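Epoxyqueuosine reductase (Streptococcus thermophilus, PDB 5D6S) is an iron-sulfur protein of the epoxyqueuosine reductase (QueG) family that binds cobalamin and two iron-sulfur clusters. Local coordinates at residues 35-40 and 137-142; 43-48 and 184-189; 94-99 and 164-169; 103-108 and 287-292; 130-135 and 154-159. One frame throughout, in Å; residues are numbered along the deposited sequence.

Interaction 1 (35-40 and 137-142); sequences QKMAKE and KRLAKG
Met37 reaches across from helix 30-40 and sets the end of its side chain against the backbone of Gly142 on helix 128-144. The methyl CE of Met37 lies 3.5 Å from Gly142 O, and Met37 SD is 3.6 Å from the same oxygen, so the thioether lies alongside a peptide carbonyl rather than another side chain. Met37 gets there by placing CG between its backbone N and carbonyl carbon (chi1 57°) and then running out extended, which carries the sulfur across the gap. This is the closely packed end of the contact. A step along the two helices the packing becomes slacker. Leu139 enters with its CD1 branch, its CG being turned anti to the backbone N (chi1 -158°), and this methyl fills the space between Met37 and Ala38. It stands 4.2 Å from Ala38 CA and 4.4 Å from Met37 CG. Ala38 adds only its small methyl, with CB 4.5 Å from Leu139 CD1. Toward solvent the flanking Glu40 and Arg138 are exposed and do not touch across the gap. The touch is van der Waals, with a thioether against a carbonyl as its one polar element. Segments 35-40 and 137-142 run roughly antiparallel, at 146°, with their axes 10.2 Å apart, here bridged by Met37 and Leu139. On the sheet side, Ala38 also rests on Ile46 of strand 45-50 and Leu139 on Ile41 in the loop just after helix 30-40. The pair thus forms part of a helical layer lying side by side on one face of the antiparallel sheet.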
# COMPACT_ATOMS: atom_id res chain seq x y z
N GLN A 35 16.81 -22.89 4.96
CA GLN A 35 16.15 -22.42 6.19
C GLN A 35 17.16 -21.85 7.19
O GLN A 35 16.90 -20.83 7.83
CB GLN A 35 15.35 -23.55 6.84
CG GLN A 35 14.13 -24.00 6.04
CD GLN A 35 13.39 -25.17 6.68
OE1 GLN A 35 13.79 -25.69 7.72
NE2 GLN A 35 12.29 -25.59 6.05
N LYS A 36 18.30 -22.51 7.30
CA LYS A 36 19.38 -22.09 8.19
C LYS A 36 19.90 -20.68 7.81
O LYS A 36 20.02 -19.81 8.68
CB LYS A 36 20.50 -23.17 8.21
CG LYS A 36 21.94 -22.70 8.44
CD LYS A 36 22.18 -22.16 9.84
CE LYS A 36 23.45 -21.33 9.93
NZ LYS A 36 23.29 -20.18 10.87
N MET A 37 20.18 -20.46 6.53
CA MET A 37 20.68 -19.14 6.07
C MET A 37 19.56 -18.09 5.87
O MET A 37 19.83 -16.89 5.87
CB MET A 37 21.58 -19.24 4.82
CG MET A 37 20.98 -19.90 3.59
SD MET A 37 22.27 -20.27 2.37
CE MET A 37 21.42 -21.41 1.28
N ALA A 38 18.32 -18.55 5.73
CA ALA A 38 17.19 -17.66 5.68
C ALA A 38 17.17 -16.85 6.97
O ALA A 38 17.35 -15.63 6.94
CB ALA A 38 15.88 -18.42 5.48
N LYS A 39 16.96 -17.53 8.09
CA LYS A 39 16.86 -16.81 9.37
C LYS A 39 18.16 -16.05 9.67
O LYS A 39 18.14 -15.00 10.32
CB LYS A 39 16.42 -17.74 10.53
CG LYS A 39 17.51 -18.63 11.10
CD LYS A 39 18.16 -18.05 12.35
CE LYS A 39 19.57 -18.60 12.56
NZ LYS A 39 20.27 -17.95 13.69
N GLU A 40 19.27 -16.56 9.16
CA GLU A 40 20.55 -15.88 9.25
C GLU A 40 20.48 -14.46 8.68
O GLU A 40 20.99 -13.53 9.28
CB GLU A 40 21.64 -16.72 8.56
CG GLU A 40 22.91 -15.99 8.10
CD GLU A 40 23.90 -15.75 9.22
OE1 GLU A 40 23.47 -15.31 10.31
OE2 GLU A 40 25.11 -15.99 8.99
N LYS A 137 18.84 -11.71 -3.04
CA LYS A 137 20.13 -11.73 -3.73
C LYS A 137 21.09 -12.55 -2.89
O LYS A 137 21.79 -13.42 -3.41
CB LYS A 137 20.68 -10.32 -3.85
CG LYS A 137 21.00 -9.87 -5.25
CD LYS A 137 20.83 -8.36 -5.34
CE LYS A 137 21.46 -7.81 -6.61
NZ LYS A 137 21.10 -6.39 -6.89
N ARG A 138 21.12 -12.25 -1.59
CA ARG A 138 21.93 -12.97 -0.60
C ARG A 138 21.63 -14.48 -0.51
O ARG A 138 22.54 -15.31 -0.52
CB ARG A 138 21.76 -12.31 0.79
CG ARG A 138 22.87 -11.34 1.15
CD ARG A 138 22.36 -9.97 1.56
NE ARG A 138 21.56 -9.98 2.78
CZ ARG A 138 22.04 -10.11 4.02
NH1 ARG A 138 23.34 -10.26 4.23
NH2 ARG A 138 21.22 -10.08 5.05
N LEU A 139 20.35 -14.80 -0.45
CA LEU A 139 19.88 -16.19 -0.49
C LEU A 139 20.34 -16.92 -1.77
O LEU A 139 20.79 -18.04 -1.71
CB LEU A 139 18.35 -16.22 -0.42
CG LEU A 139 17.75 -17.52 0.06
CD1 LEU A 139 17.86 -17.59 1.58
CD2 LEU A 139 16.29 -17.65 -0.37
N ALA A 140 20.20 -16.28 -2.92
CA ALA A 140 20.68 -16.85 -4.17
C ALA A 140 22.21 -17.01 -4.16
O ALA A 140 22.69 -18.03 -4.62
CB ALA A 140 20.24 -16.00 -5.36
N LYS A 141 22.96 -16.03 -3.65
CA LYS A 141 24.44 -16.12 -3.62
C LYS A 141 24.89 -17.24 -2.67
O LYS A 141 25.88 -17.92 -2.93
CB LYS A 141 25.11 -14.80 -3.21
N GLY A 142 24.14 -17.42 -1.58
CA GLY A 142 24.41 -18.49 -0.61
C GLY A 142 23.98 -19.87 -1.06
O GLY A 142 24.40 -20.87 -0.47

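Interaction 2 (43-48 and 184-189); sequences ISKIGF and KEYGSY
Lys45, first residue of edge strand 45-50 of the antiparallel sheet, and Ser44 just before it meet Glu185 and Tyr186 in the loop that leads into strand 190-197. Tyr186 takes the centre of the contact. Ser44 CB sits over one face of its ring, 4.2 Å from the centroid and 20° off the ring normal, in a CH-pi contact displaced toward the rim. On the same tyrosine, CE2 approaches Ser44 O to 3.2 Å, while Lys45 CD lies by the ring edge, near its plane, 4.3 Å from Tyr186 CD2. Beyond the ring, the lysine chain runs out straight and then bends at its last torsion (chi4 -86°), crossing the Glu185 side chain at about a right angle. Lys45 CE is thereby 3.2 Å from Glu185 OE2, whereas Lys45 NZ makes a long salt bridge of 3.7 Å to the same oxygen. The stronger polar partner of that ammonium is Ile172 O, so the glutamate is a secondary attraction on the surface. Ser44 OG turns to Ala100 N in a weak hydrogen bond. The arrangement is that of an inter-strand loop, between strands 181-182 and 190-197, packed beside the start of an edge strand and supplying Ser188 to the cobalamin pocket.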
# COMPACT_ATOMS: atom_id res chain seq x y z
N ILE A 43 15.20 -13.15 7.26
CA ILE A 43 13.92 -13.56 6.72
C ILE A 43 13.09 -14.19 7.82
O ILE A 43 13.52 -15.17 8.42
CB ILE A 43 14.08 -14.55 5.56
CG1 ILE A 43 14.82 -13.87 4.41
CG2 ILE A 43 12.72 -15.05 5.07
CD1 ILE A 43 15.21 -14.83 3.31
N SER A 44 11.91 -13.64 8.06
CA SER A 44 11.08 -14.05 9.20
C SER A 44 10.34 -15.37 9.00
O SER A 44 9.82 -15.96 9.95
CB SER A 44 10.06 -12.94 9.53
OG SER A 44 10.72 -11.77 9.97
N LYS A 45 10.25 -15.81 7.76
CA LYS A 45 9.56 -17.07 7.44
C LYS A 45 9.92 -17.46 6.03
O LYS A 45 10.20 -16.59 5.21
CB LYS A 45 8.04 -16.95 7.54
CG LYS A 45 7.40 -17.80 8.60
CD LYS A 45 5.92 -17.45 8.74
CE LYS A 45 5.16 -18.49 9.54
NZ LYS A 45 4.71 -19.59 8.65
N ILE A 46 9.88 -18.75 5.76
CA ILE A 46 10.22 -19.27 4.44
C ILE A 46 9.42 -20.51 4.16
O ILE A 46 9.00 -21.22 5.07
CB ILE A 46 11.73 -19.52 4.31
CG1 ILE A 46 12.10 -19.88 2.88
CG2 ILE A 46 12.19 -20.57 5.31
CD1 ILE A 46 13.55 -19.60 2.57
N GLY A 47 9.17 -20.74 2.89
CA GLY A 47 8.24 -21.77 2.46
C GLY A 47 8.71 -22.28 1.12
O GLY A 47 9.55 -21.66 0.48
N PHE A 48 8.19 -23.45 0.72
CA PHE A 48 8.59 -24.09 -0.53
C PHE A 48 7.35 -24.62 -1.20
O PHE A 48 6.41 -25.06 -0.55
CB PHE A 48 9.58 -25.22 -0.27
CG PHE A 48 10.83 -24.78 0.43
CD1 PHE A 48 10.85 -24.67 1.82
CD2 PHE A 48 11.97 -24.43 -0.29
CE1 PHE A 48 11.99 -24.24 2.48
CE2 PHE A 48 13.12 -24.01 0.37
CZ PHE A 48 13.13 -23.92 1.77
N LYS A 184 0.29 -17.04 11.77
CA LYS A 184 0.10 -17.10 13.24
C LYS A 184 1.15 -16.28 13.96
O LYS A 184 0.86 -15.53 14.88
CB LYS A 184 0.20 -18.54 13.74
CG LYS A 184 -1.14 -19.16 14.14
CD LYS A 184 -0.96 -20.46 14.90
CE LYS A 184 -2.28 -20.92 15.52
NZ LYS A 184 -2.07 -22.06 16.47
N GLU A 185 2.38 -16.44 13.50
CA GLU A 185 3.56 -15.92 14.16
C GLU A 185 3.64 -14.38 14.11
O GLU A 185 3.92 -13.74 15.12
CB GLU A 185 4.83 -16.53 13.51
CG GLU A 185 4.99 -18.04 13.62
CD GLU A 185 4.13 -18.85 12.64
OE1 GLU A 185 3.04 -18.40 12.23
OE2 GLU A 185 4.55 -19.97 12.29
N TYR A 186 3.40 -13.82 12.92
CA TYR A 186 3.63 -12.38 12.65
C TYR A 186 2.43 -11.63 12.10
O TYR A 186 2.55 -10.46 11.75
CB TYR A 186 4.76 -12.23 11.65
CG TYR A 186 6.01 -12.96 12.04
CD1 TYR A 186 6.88 -12.42 12.99
CD2 TYR A 186 6.33 -14.19 11.48
CE1 TYR A 186 8.04 -13.09 13.36
CE2 TYR A 186 7.47 -14.87 11.85
CZ TYR A 186 8.32 -14.31 12.79
OH TYR A 186 9.47 -14.96 13.12
N GLY A 187 1.28 -12.28 12.06
CA GLY A 187 0.06 -11.65 11.57
C GLY A 187 0.09 -11.49 10.06
O GLY A 187 0.77 -12.26 9.38
N SER A 188 -0.66 -10.51 9.54
CA SER A 188 -0.56 -10.10 8.13
C SER A 188 0.55 -9.09 7.91
O SER A 188 0.93 -8.84 6.76
CB SER A 188 -1.88 -9.55 7.59
OG SER A 188 -2.54 -8.77 8.57
N TYR A 189 1.11 -8.56 8.99
CA TYR A 189 2.19 -7.55 8.88
C TYR A 189 3.50 -8.15 8.42
O TYR A 189 4.54 -8.04 9.09
CB TYR A 189 2.31 -6.70 10.17
CG TYR A 189 0.99 -6.00 10.52
CD1 TYR A 189 0.37 -5.11 9.62
CD2 TYR A 189 0.35 -6.25 11.73
CE1 TYR A 189 -0.83 -4.49 9.92
CE2 TYR A 189 -0.85 -5.62 12.03
CZ TYR A 189 -1.44 -4.74 11.13
OH TYR A 189 -2.63 -4.12 11.48

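Interaction 3 (94-99 and 164-169); sequences IISIAV and TAVAKR
Two side-chain rotations shape the contact: Val166 holds CG1 trans to its backbone N (chi1 165°), which turns it onto Ile94 and Ser96, and Ser96 does the same with OG (chi1 172°), which turns it onto Ala167. The first rotation sends a methyl of helix 163-169 down onto strand 93-100, where it wedges between two residues that point the same way from the strand. Val166 CG1 is 3.8 Å from Ile94 CG2 and 3.9 Å from Ser96 CB. The isoleucine offers its short branch here, and the two side chains cross at about a right angle. The second rotation lays the serine hydroxyl against the helix backbone, with Ser96 OG 3.3 Å from both Ala167 CA and Ala167 CB. Because serine and alanine are both small, the main chains come close, Ser96 CA and Ala167 CA being 5.4 Å apart. The axes of segments 164-169 and 94-99 cross at 103°, 7.9 Å apart at closest, so the helix lies across the strand and meets it through two consecutive residues. Ala167 also packs on Leu192 of the neighbouring strand 190-197, and Val166 on Phe54. Arg169 spends its guanidinium on Thr49 and the carbonyls of Asp52 and Asp53. All four touching residues are buried, and the fit rests on small groups, a serine CH2-OH and alanine and valine methyls, with no polar pairing between the two segments: they let the helix settle low on the sheet, while away from this strand it carries Thr164 and Lys168, which touch cobalamin.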
# COMPACT_ATOMS: atom_id res chain seq x y z
N ILE A 94 9.42 -23.13 -6.18
CA ILE A 94 9.34 -21.69 -5.85
C ILE A 94 9.50 -21.53 -4.35
O ILE A 94 8.82 -22.18 -3.58
CB ILE A 94 7.98 -21.06 -6.24
CG1 ILE A 94 7.76 -21.11 -7.76
CG2 ILE A 94 7.93 -19.61 -5.78
CD1 ILE A 94 6.35 -20.77 -8.20
N ILE A 95 10.38 -20.62 -3.96
CA ILE A 95 10.64 -20.34 -2.55
C ILE A 95 10.01 -19.01 -2.19
O ILE A 95 10.43 -17.97 -2.68
CB ILE A 95 12.14 -20.24 -2.26
CG1 ILE A 95 12.87 -21.45 -2.87
CG2 ILE A 95 12.38 -20.12 -0.77
CD1 ILE A 95 14.39 -21.36 -2.81
N SER A 96 9.00 -19.06 -1.32
CA SER A 96 8.32 -17.86 -0.86
C SER A 96 8.99 -17.36 0.39
O SER A 96 9.12 -18.12 1.34
CB SER A 96 6.85 -18.15 -0.55
OG SER A 96 6.25 -17.02 0.07
N ILE A 97 9.37 -16.08 0.41
CA ILE A 97 9.86 -15.45 1.65
C ILE A 97 8.86 -14.46 2.26
O ILE A 97 7.96 -13.98 1.59
CB ILE A 97 11.23 -14.76 1.48
CG1 ILE A 97 11.14 -13.59 0.52
CG2 ILE A 97 12.24 -15.76 0.98
CD1 ILE A 97 12.35 -12.69 0.65
N ALA A 98 9.01 -14.23 3.56
CA ALA A 98 8.21 -13.28 4.29
C ALA A 98 9.10 -12.55 5.28
O ALA A 98 9.88 -13.18 5.99
CB ALA A 98 7.08 -13.98 5.02
N VAL A 99 9.02 -11.22 5.29
CA VAL A 99 9.77 -10.41 6.25
C VAL A 99 8.72 -9.64 7.02
O VAL A 99 7.89 -8.96 6.42
CB VAL A 99 10.75 -9.45 5.57
CG1 VAL A 99 11.45 -8.58 6.61
CG2 VAL A 99 11.78 -10.22 4.77
N THR A 164 0.70 -13.48 -3.28
CA THR A 164 -0.10 -13.79 -2.14
C THR A 164 -0.43 -15.29 -2.16
O THR A 164 -0.42 -15.95 -1.12
CB THR A 164 -1.32 -12.86 -2.15
OG1 THR A 164 -1.64 -12.44 -0.82
CG2 THR A 164 -2.52 -13.48 -2.83
N ALA A 165 -0.70 -15.81 -3.35
CA ALA A 165 -1.10 -17.19 -3.58
C ALA A 165 0.09 -18.13 -3.58
O ALA A 165 -0.01 -19.32 -3.24
CB ALA A 165 -1.86 -17.32 -4.90
N VAL A 166 1.23 -17.58 -3.95
CA VAL A 166 2.48 -18.31 -3.83
C VAL A 166 2.79 -18.61 -2.37
O VAL A 166 3.07 -19.75 -2.02
CB VAL A 166 3.64 -17.51 -4.46
CG1 VAL A 166 4.98 -18.08 -4.02
CG2 VAL A 166 3.51 -17.52 -5.97
N ALA A 167 2.73 -17.58 -1.53
CA ALA A 167 3.01 -17.74 -0.10
C ALA A 167 2.03 -18.69 0.60
O ALA A 167 2.38 -19.28 1.63
CB ALA A 167 3.01 -16.38 0.57
N LYS A 168 0.81 -18.81 0.08
CA LYS A 168 -0.13 -19.79 0.62
C LYS A 168 0.28 -21.23 0.29
O LYS A 168 0.47 -22.04 1.21
CB LYS A 168 -1.55 -19.54 0.12
CG LYS A 168 -2.52 -20.58 0.67
CD LYS A 168 -3.95 -20.33 0.28
CE LYS A 168 -4.65 -21.66 0.07
NZ LYS A 168 -6.00 -21.49 -0.50
N ARG A 169 0.42 -21.56 -0.99
CA ARG A 169 0.94 -22.89 -1.39
C ARG A 169 2.25 -23.25 -0.69
O ARG A 169 2.57 -24.43 -0.58
CB ARG A 169 1.17 -23.04 -2.90
CG ARG A 169 -0.07 -23.39 -3.71
CD ARG A 169 0.21 -24.31 -4.91
NE ARG A 169 1.50 -24.09 -5.58
CZ ARG A 169 1.67 -23.89 -6.90
NH1 ARG A 169 2.90 -23.72 -7.39
NH2 ARG A 169 0.64 -23.88 -7.75

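Interaction 4 (103-108 and 287-292); sequences HKLPQQ and DLAMPE. Unlike the reference sequence in segment 287-292: Asp287 (reference Glu).
Leu105 supplies the apolar part of this contact, one methyl for each of two residues. Its CD1 lies 4.0 Å from Ala289 CB, at the end of the short helix 286-289, and its CD2 stands 4.3 Å from Met290 SD. The leucine therefore touches two successive residues, one with each methyl, from the side of the long loop that follows strand 93-100. The second kind of contact sets an amide beside a thioether. Gln108 starts out away from the other segment, yet its chain folds back at chi2 (-64°) and brings NE2 to 4.3 Å from Met290 SD, a loose approach. Met290 is otherwise extended, chi2 -163°, and its sulfur meets both the leucine methyl and the amide. Ionic and hydrogen bonds come from outside the two segments: Arg116 forms a salt bridge with Asp287 and a hydrogen bond to Met290 O, and Thr112 bonds Glu292 OE1. Trp124 touches both Leu105 and Ala289 and extends the apolar patch. With just 135 Å² buried, the direct touch is modest and made of loosely fitting aliphatic and sulfur atoms, so the directional hold on segment 287-292 comes at least in part from Arg116, Thr112 and, through a backbone bond to Pro291, Gly117.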
# COMPACT_ATOMS: atom_id res chain seq x y z
N HIS A 103 3.79 -2.72 13.10
CA HIS A 103 2.58 -1.98 12.78
C HIS A 103 2.23 -0.90 13.82
O HIS A 103 1.41 -0.03 13.57
CB HIS A 103 1.43 -2.96 12.59
CG HIS A 103 0.75 -3.38 13.85
ND1 HIS A 103 1.31 -4.25 14.76
CD2 HIS A 103 -0.48 -3.07 14.33
CE1 HIS A 103 0.46 -4.45 15.75
NE2 HIS A 103 -0.63 -3.74 15.52
N LYS A 104 2.86 -0.97 14.99
CA LYS A 104 2.78 0.07 16.03
C LYS A 104 4.09 0.81 15.99
O LYS A 104 5.11 0.24 15.62
CB LYS A 104 2.60 -0.53 17.42
CG LYS A 104 1.18 -0.86 17.86
CD LYS A 104 1.20 -1.86 19.02
CE LYS A 104 0.35 -1.43 20.21
NZ LYS A 104 -1.09 -1.51 19.91
N LEU A 105 4.07 2.07 16.40
CA LEU A 105 5.25 2.88 16.30
C LEU A 105 6.06 2.70 17.59
O LEU A 105 5.52 2.86 18.69
CB LEU A 105 4.87 4.34 16.05
CG LEU A 105 5.84 5.20 15.22
CD1 LEU A 105 6.02 4.68 13.81
CD2 LEU A 105 5.35 6.65 15.18
N PRO A 106 7.35 2.35 17.46
CA PRO A 106 8.21 2.27 18.64
C PRO A 106 8.08 3.53 19.48
O PRO A 106 7.68 3.48 20.64
CB PRO A 106 9.63 2.16 18.05
CG PRO A 106 9.47 1.67 16.65
CD PRO A 106 8.08 2.05 16.21
N GLN A 107 8.43 4.66 18.86
CA GLN A 107 8.51 5.94 19.53
C GLN A 107 7.59 6.93 18.82
O GLN A 107 7.83 7.24 17.65
CB GLN A 107 9.98 6.43 19.48
CG GLN A 107 10.26 7.82 20.07
CD GLN A 107 10.50 7.83 21.57
OE1 GLN A 107 11.38 8.55 22.05
NE2 GLN A 107 9.73 7.05 22.33
N GLN A 108 6.56 7.40 19.51
CA GLN A 108 5.69 8.47 18.98
C GLN A 108 6.48 9.74 18.61
O GLN A 108 7.52 10.03 19.22
CB GLN A 108 4.60 8.84 19.98
CG GLN A 108 3.55 7.77 20.15
CD GLN A 108 2.78 7.55 18.88
OE1 GLN A 108 2.79 6.45 18.32
NE2 GLN A 108 2.11 8.59 18.41
N ASP A 287 8.80 10.93 12.01
CA ASP A 287 8.38 12.12 11.23
C ASP A 287 8.08 11.81 9.77
O ASP A 287 7.42 12.59 9.09
CB ASP A 287 9.45 13.22 11.29
CG ASP A 287 9.41 14.01 12.58
OD1 ASP A 287 8.59 13.70 13.46
OD2 ASP A 287 10.21 14.97 12.71
N LEU A 288 8.62 10.70 9.29
CA LEU A 288 8.27 10.16 7.97
C LEU A 288 7.09 9.23 8.06
O LEU A 288 6.47 8.95 7.05
CB LEU A 288 9.42 9.35 7.40
CG LEU A 288 10.72 10.13 7.23
CD1 LEU A 288 11.65 9.36 6.31
CD2 LEU A 288 10.50 11.54 6.70
N ALA A 289 6.79 8.74 9.25
CA ALA A 289 5.67 7.84 9.43
C ALA A 289 4.42 8.58 9.86
O ALA A 289 3.32 8.05 9.78
CB ALA A 289 6.01 6.76 10.44
N MET A 290 4.59 9.79 10.37
CA MET A 290 3.46 10.62 10.81
C MET A 290 3.83 12.06 10.50
O MET A 290 4.13 12.82 11.40
CB MET A 290 3.17 10.39 12.29
CG MET A 290 2.57 9.01 12.54
SD MET A 290 1.76 8.83 14.12
CE MET A 290 1.01 7.20 13.92
N PRO A 291 3.83 12.40 9.21
CA PRO A 291 4.38 13.67 8.78
C PRO A 291 3.51 14.85 9.08
O PRO A 291 2.28 14.76 9.07
CB PRO A 291 4.55 13.48 7.27
CG PRO A 291 3.50 12.51 6.90
CD PRO A 291 3.30 11.62 8.07
N GLU A 292 4.17 15.94 9.39
CA GLU A 292 3.51 17.20 9.68
C GLU A 292 3.02 17.71 8.33
O GLU A 292 3.79 17.81 7.37
CB GLU A 292 4.49 18.18 10.34
CG GLU A 292 5.03 17.73 11.71
CD GLU A 292 6.14 18.64 12.24
OE1 GLU A 292 5.89 19.46 13.16
OE2 GLU A 292 7.26 18.57 11.70

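Interaction 5 (130-135 and 154-159); sequences YVLQDK and GMVDTG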
# COMPACT_ATOMS: atom_id res chain seq x y z
N TYR A 130 13.30 -2.72 -2.00
CA TYR A 130 14.75 -2.79 -1.95
C TYR A 130 15.21 -3.81 -0.89
O TYR A 130 16.13 -4.58 -1.12
CB TYR A 130 15.41 -1.43 -1.67
CG TYR A 130 16.82 -1.68 -1.22
CD1 TYR A 130 17.78 -2.14 -2.12
CD2 TYR A 130 17.17 -1.58 0.13
CE1 TYR A 130 19.07 -2.44 -1.70
CE2 TYR A 130 18.46 -1.87 0.57
CZ TYR A 130 19.40 -2.31 -0.34
OH TYR A 130 20.68 -2.61 0.08
N VAL A 131 14.58 -3.78 0.29
CA VAL A 131 14.98 -4.65 1.39
C VAL A 131 14.91 -6.13 0.96
O VAL A 131 15.87 -6.88 1.16
CB VAL A 131 14.13 -4.42 2.67
CG1 VAL A 131 14.55 -5.37 3.77
CG2 VAL A 131 14.28 -2.99 3.17
N LEU A 132 13.79 -6.53 0.39
CA LEU A 132 13.59 -7.93 0.01
C LEU A 132 14.45 -8.36 -1.19
O LEU A 132 14.93 -9.48 -1.20
CB LEU A 132 12.10 -8.22 -0.26
CG LEU A 132 11.42 -8.74 1.01
CD1 LEU A 132 11.44 -7.68 2.10
CD2 LEU A 132 10.00 -9.23 0.73
N GLN A 133 14.62 -7.49 -2.19
CA GLN A 133 15.48 -7.83 -3.32
C GLN A 133 16.88 -8.06 -2.82
O GLN A 133 17.56 -8.96 -3.32
CB GLN A 133 15.45 -6.78 -4.42
CG GLN A 133 14.43 -7.10 -5.52
CD GLN A 133 13.91 -5.85 -6.24
OE1 GLN A 133 12.70 -5.58 -6.28
NE2 GLN A 133 14.83 -5.08 -6.81
N ASP A 134 17.33 -7.28 -1.84
CA ASP A 134 18.63 -7.51 -1.21
C ASP A 134 18.69 -8.90 -0.53
O ASP A 134 19.65 -9.65 -0.73
CB ASP A 134 18.94 -6.41 -0.20
CG ASP A 134 20.25 -6.64 0.56
OD1 ASP A 134 21.32 -6.45 -0.06
OD2 ASP A 134 20.19 -7.00 1.77
N LYS A 135 17.68 -9.22 0.28
CA LYS A 135 17.58 -10.55 0.93
C LYS A 135 17.57 -11.75 -0.06
O LYS A 135 18.31 -12.71 0.12
CB LYS A 135 16.35 -10.60 1.84
CG LYS A 135 16.57 -9.91 3.18
CD LYS A 135 15.30 -9.88 4.01
CE LYS A 135 15.55 -9.52 5.46
NZ LYS A 135 16.44 -8.34 5.64
N GLY A 154 14.05 -13.76 -9.24
CA GLY A 154 13.48 -13.14 -8.04
C GLY A 154 12.33 -12.19 -8.34
O GLY A 154 12.36 -11.46 -9.31
N MET A 155 11.32 -12.19 -7.47
CA MET A 155 10.18 -11.29 -7.58
C MET A 155 9.81 -10.68 -6.23
O MET A 155 9.85 -11.36 -5.21
CB MET A 155 8.97 -12.03 -8.15
CG MET A 155 9.15 -12.43 -9.59
SD MET A 155 7.69 -13.31 -10.14
CE MET A 155 8.02 -13.39 -11.90
N VAL A 156 9.43 -9.41 -6.22
CA VAL A 156 8.81 -8.83 -5.03
C VAL A 156 7.88 -7.68 -5.44
O VAL A 156 8.35 -6.64 -5.87
CB VAL A 156 9.86 -8.46 -3.96
CG1 VAL A 156 11.08 -7.84 -4.60
CG2 VAL A 156 9.29 -7.55 -2.89
N ASP A 157 6.57 -7.94 -5.36
CA ASP A 157 5.50 -7.01 -5.72
C ASP A 157 5.40 -6.75 -7.22
O ASP A 157 4.33 -6.85 -7.80
CB ASP A 157 5.62 -5.71 -4.91
CG ASP A 157 4.49 -4.72 -5.20
OD1 ASP A 157 3.31 -5.03 -4.97
OD2 ASP A 157 4.80 -3.57 -5.56
N THR A 158 6.52 -6.42 -7.85
CA THR A 158 6.53 -5.89 -9.22
C THR A 158 6.65 -6.97 -10.25
O THR A 158 6.64 -6.71 -11.44
CB THR A 158 7.74 -4.97 -9.42
OG1 THR A 158 8.94 -5.69 -9.12
CG2 THR A 158 7.67 -3.76 -8.51
N GLY A 159 6.80 -8.21 -9.79
CA GLY A 159 6.83 -9.37 -10.68
C GLY A 159 5.43 -9.81 -11.13
O GLY A 159 4.41 -9.29 -10.66
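Gln133 and Leu132, on the helix 128-144 that packs over the antiparallel sheet, grip Val156 just past the end of outermost strand 152-155. The glutamine can be followed outward. From CB it leaves the helix with chi1 at -94°, and CG comes to 3.6 Å from Val156 CG1. The chain then stays extended, so the next atom, CD, passes the same methyl at 3.8 Å. At the tip, Gln133 OE1 lies 3.2 Å from Val156 CG1, the amide oxygen being set against a hydrocarbon group. Three successive atoms, CG, CD and OE1, thus pass one methyl, on the solvent side of the contact. On the buried side Leu132 takes the other branch of the valine. Leu132 itself also packs on Ile97 and Val99 of strand 93-100. The loop that follows belongs to the cofactor site: the Val156 side chain is about 4 Å from cobalamin, and Asp157 O accepts a hydrogen bond from its N62. Within this turn Thr158 N donates to Val156 O at 2.7 Å. On the leucine side, Val156 CG2 rests 3.9 Å from Leu132 CB and 4.1 Å from Leu132 CD2.

Interactions 1, 2, 3 and 5 cluster round the four-stranded antiparallel sheet, their centres 9 to 16 Å apart. Interactions 2 and 3 are the closest pair, joined through neighbouring strands 45-50 and 93-100. Interactions 1 and 5 share helix 128-144. Along the chain, interaction 5 is nested inside the loop of interaction 3, itself inside that of interaction 2; interaction 1 crosses them. Interactions 2, 3 and 5 each include cobalamin-pocket residues (Ser188; Thr164 and Lys168; Asp157), so these contacts join the sheet to the ligand site. Interaction 4 stands 23 to 31 Å away and ties a loop after the sheet to the later, helical part, touching interaction 2 through the stacked rings of His103 and Tyr189.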